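Local coordinates for protein halocarboxylic acid dehalogenase DehI (Pseudomonas putida, PDB 3BJX) that probably hydrolyses carbon-halogen bonds of 2-haloacids, as a Group I alpha-haloacid dehalogenase, at residues L101-L105 / I217-V222. Numbering follows the deposited sequence.
Sequences LKERL and IVTDEV
The CD1 methyl of Ile217 sits centrally on one face of the Arg104 guanidinium, 3.5 Å from the plane, while the Glu221 carboxylate meets its edge in plane. This is a side-on bidentate salt bridge joining two helices of an all-alpha fold, 101-107 and 212-223, steeply inclined and closer to antiparallel than parallel, whose short segment axes come no closer than 12.2 Å. Arg104 NE donates to Glu221 OE1 at 2.8 Å, nearly straight at 169°, and Arg104 NH2 to Glu221 OE2 at 2.9 Å. Both oxygens use syn lone pairs. A bend at chi2 (64°) turns the arginine chain so that NE faces the acid; the glutamate chain, extended beyond CG, comes in roughly perpendicular to the arginine chain, although their flat ends lie only 21° from coplanar. A methionine in place of Arg104 would probably leave the Glu221 carboxylate without its charged mate and free to turn. Beneath this partly exposed bridge the contact is apolar and buried. Ile217 CD1 also reaches Leu105 CD2 at 4.0 Å, and Ile217 CG2 packs on Arg104 CG. Leu101 spreads its two methyls over the helix 212-223 face, with Ile294 of helix 267-299 also touching Leu101, Val218 and Val222. Leu101 CD2 meets Val218 CG1, and Leu101 CD1 rests against Val222 CG2 at 3.9 Å.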
ATOM      1  N   LEU A 101     -12.981   3.651  28.862  1.00 24.92           N
ATOM      2  CA  LEU A 101     -11.539   3.969  28.910  1.00 25.06           C
ATOM      3  C   LEU A 101     -11.109   4.954  30.016  1.00 25.15           C
ATOM      4  O   LEU A 101     -10.007   4.849  30.546  1.00 25.05           O
ATOM      5  CB  LEU A 101     -11.041   4.460  27.543  1.00 23.63           C
ATOM      6  CG  LEU A 101      -9.541   4.673  27.333  1.00 22.74           C
ATOM      7  CD1 LEU A 101      -8.689   3.466  27.795  1.00 21.44           C
ATOM      8  CD2 LEU A 101      -9.284   4.984  25.868  1.00 23.24           C
ATOM      9  N   LYS A 102     -11.977   5.900  30.347  1.00 26.08           N
ATOM     10  CA  LYS A 102     -11.721   6.843  31.423  1.00 27.79           C
ATOM     11  C   LYS A 102     -11.583   6.144  32.783  1.00 26.67           C
ATOM     12  O   LYS A 102     -10.575   6.316  33.455  1.00 26.63           O
ATOM     13  CB  LYS A 102     -12.827   7.886  31.438  1.00 31.00           C
ATOM     14  CG  LYS A 102     -12.691   8.953  32.494  1.00 35.40           C
ATOM     15  CD  LYS A 102     -13.901   9.892  32.463  1.00 38.69           C
ATOM     16  CE  LYS A 102     -14.392  10.120  31.023  1.00 40.04           C
ATOM     17  NZ  LYS A 102     -14.697  11.553  30.785  1.00 42.24           N
ATOM     18  N   GLU A 103     -12.586   5.355  33.178  1.00 26.89           N
ATOM     19  CA  GLU A 103     -12.509   4.526  34.404  1.00 27.57           C
ATOM     20  C   GLU A 103     -11.292   3.578  34.415  1.00 26.74           C
ATOM     21  O   GLU A 103     -10.701   3.322  35.464  1.00 27.44           O
ATOM     22  CB  GLU A 103     -13.800   3.714  34.617  1.00 29.27           C
ATOM     23  CG  GLU A 103     -15.068   4.515  35.007  1.00 30.61           C
ATOM     24  CD  GLU A 103     -14.915   5.365  36.293  1.00 33.08           C
ATOM     25  OE1 GLU A 103     -14.137   4.998  37.223  1.00 32.86           O
ATOM     26  OE2 GLU A 103     -15.596   6.416  36.370  1.00 34.71           O
ATOM     27  N   ARG A 104     -10.937   3.061  33.238  1.00 24.72           N
ATOM     28  CA  ARG A 104      -9.733   2.254  33.045  1.00 21.76           C
ATOM     29  C   ARG A 104      -8.455   3.010  33.357  1.00 20.63           C
ATOM     30  O   ARG A 104      -7.525   2.457  33.944  1.00 20.80           O
ATOM     31  CB  ARG A 104      -9.681   1.705  31.602  1.00 21.12           C
ATOM     32  CG  ARG A 104      -8.394   0.937  31.252  1.00 18.17           C
ATOM     33  CD  ARG A 104      -8.261  -0.322  32.113  1.00 17.50           C
ATOM     34  NE  ARG A 104      -6.981  -1.026  31.984  1.00 14.88           N
ATOM     35  CZ  ARG A 104      -5.961  -0.927  32.831  1.00 16.77           C
ATOM     36  NH1 ARG A 104      -6.041  -0.131  33.890  1.00 16.65           N
ATOM     37  NH2 ARG A 104      -4.844  -1.633  32.617  1.00 17.70           N
ATOM     38  N   LEU A 105      -8.391   4.262  32.921  1.00 20.64           N
ATOM     39  CA  LEU A 105      -7.226   5.093  33.162  1.00 20.08           C
ATOM     40  C   LEU A 105      -7.173   5.534  34.621  1.00 21.13           C
ATOM     41  O   LEU A 105      -6.097   5.624  35.191  1.00 20.83           O
ATOM     42  CB  LEU A 105      -7.180   6.283  32.181  1.00 20.36           C
ATOM     43  CG  LEU A 105      -6.921   5.862  30.715  1.00 18.88           C
ATOM     44  CD1 LEU A 105      -7.124   7.035  29.770  1.00 17.66           C
ATOM     45  CD2 LEU A 105      -5.548   5.191  30.514  1.00 15.43           C
ATOM     46  N   ILE A 217      -2.087   0.374  27.311  1.00 19.73           N
ATOM     47  CA  ILE A 217      -3.509   0.101  27.532  1.00 17.17           C
ATOM     48  C   ILE A 217      -4.332   0.261  26.259  1.00 18.80           C
ATOM     49  O   ILE A 217      -5.133  -0.618  25.917  1.00 16.67           O
ATOM     50  CB  ILE A 217      -4.082   1.020  28.655  1.00 16.87           C
ATOM     51  CG1 ILE A 217      -3.498   0.631  30.016  1.00 15.70           C
ATOM     52  CG2 ILE A 217      -5.606   0.991  28.699  1.00 13.73           C
ATOM     53  CD1 ILE A 217      -3.929   1.537  31.142  1.00 16.98           C
ATOM     54  N   VAL A 218      -4.128   1.370  25.539  1.00 18.67           N
ATOM     55  CA  VAL A 218      -4.896   1.593  24.302  1.00 18.09           C
ATOM     56  C   VAL A 218      -4.496   0.617  23.189  1.00 19.08           C
ATOM     57  O   VAL A 218      -5.340   0.234  22.372  1.00 20.10           O
ATOM     58  CB  VAL A 218      -4.905   3.089  23.832  1.00 17.57           C
ATOM     59  CG1 VAL A 218      -5.335   4.020  24.993  1.00 15.56           C
ATOM     60  CG2 VAL A 218      -3.554   3.512  23.228  1.00 13.44           C
ATOM     61  N   THR A 219      -3.232   0.185  23.185  1.00 20.11           N
ATOM     62  CA  THR A 219      -2.760  -0.816  22.218  1.00 20.75           C
ATOM     63  C   THR A 219      -3.348  -2.192  22.524  1.00 21.89           C
ATOM     64  O   THR A 219      -4.027  -2.778  21.667  1.00 23.84           O
ATOM     65  CB  THR A 219      -1.188  -0.890  22.129  1.00 20.64           C
ATOM     66  OG1 THR A 219      -0.659   0.345  21.622  1.00 19.98           O
ATOM     67  CG2 THR A 219      -0.714  -2.049  21.240  1.00 19.41           C
ATOM     68  N   ASP A 220      -3.100  -2.695  23.738  1.00 22.09           N
ATOM     69  CA  ASP A 220      -3.389  -4.112  24.078  1.00 23.58           C
ATOM     70  C   ASP A 220      -4.840  -4.378  24.464  1.00 21.95           C
ATOM     71  O   ASP A 220      -5.331  -5.506  24.346  1.00 22.52           O
ATOM     72  CB  ASP A 220      -2.468  -4.634  25.206  1.00 24.53           C
ATOM     73  CG  ASP A 220      -0.997  -4.705  24.796  1.00 27.02           C
ATOM     74  OD1 ASP A 220      -0.680  -4.662  23.586  1.00 28.20           O
ATOM     75  OD2 ASP A 220      -0.147  -4.818  25.699  1.00 27.90           O
ATOM     76  N   GLU A 221      -5.514  -3.341  24.931  1.00 20.71           N
ATOM     77  CA  GLU A 221      -6.835  -3.491  25.509  1.00 20.65           C
ATOM     78  C   GLU A 221      -7.921  -2.815  24.683  1.00 21.04           C
ATOM     79  O   GLU A 221      -9.094  -3.254  24.698  1.00 23.35           O
ATOM     80  CB  GLU A 221      -6.859  -2.945  26.946  1.00 19.35           C
ATOM     81  CG  GLU A 221      -5.647  -3.325  27.800  1.00 18.98           C
ATOM     82  CD  GLU A 221      -5.755  -2.797  29.227  1.00 20.97           C
ATOM     83  OE1 GLU A 221      -6.894  -2.485  29.653  1.00 22.72           O
ATOM     84  OE2 GLU A 221      -4.716  -2.688  29.927  1.00 20.59           O
ATOM     85  N   VAL A 222      -7.552  -1.741  23.988  1.00 18.83           N
ATOM     86  CA  VAL A 222      -8.507  -1.010  23.154  1.00 18.65           C
ATOM     87  C   VAL A 222      -8.365  -1.415  21.676  1.00 18.45           C
ATOM     88  O   VAL A 222      -9.337  -1.794  21.050  1.00 21.12           O
ATOM     89  CB  VAL A 222      -8.441   0.569  23.356  1.00 18.42           C
ATOM     90  CG1 VAL A 222      -9.525   1.294  22.537  1.00 17.52           C
ATOM     91  CG2 VAL A 222      -8.566   0.956  24.832  1.00 18.89           C
TER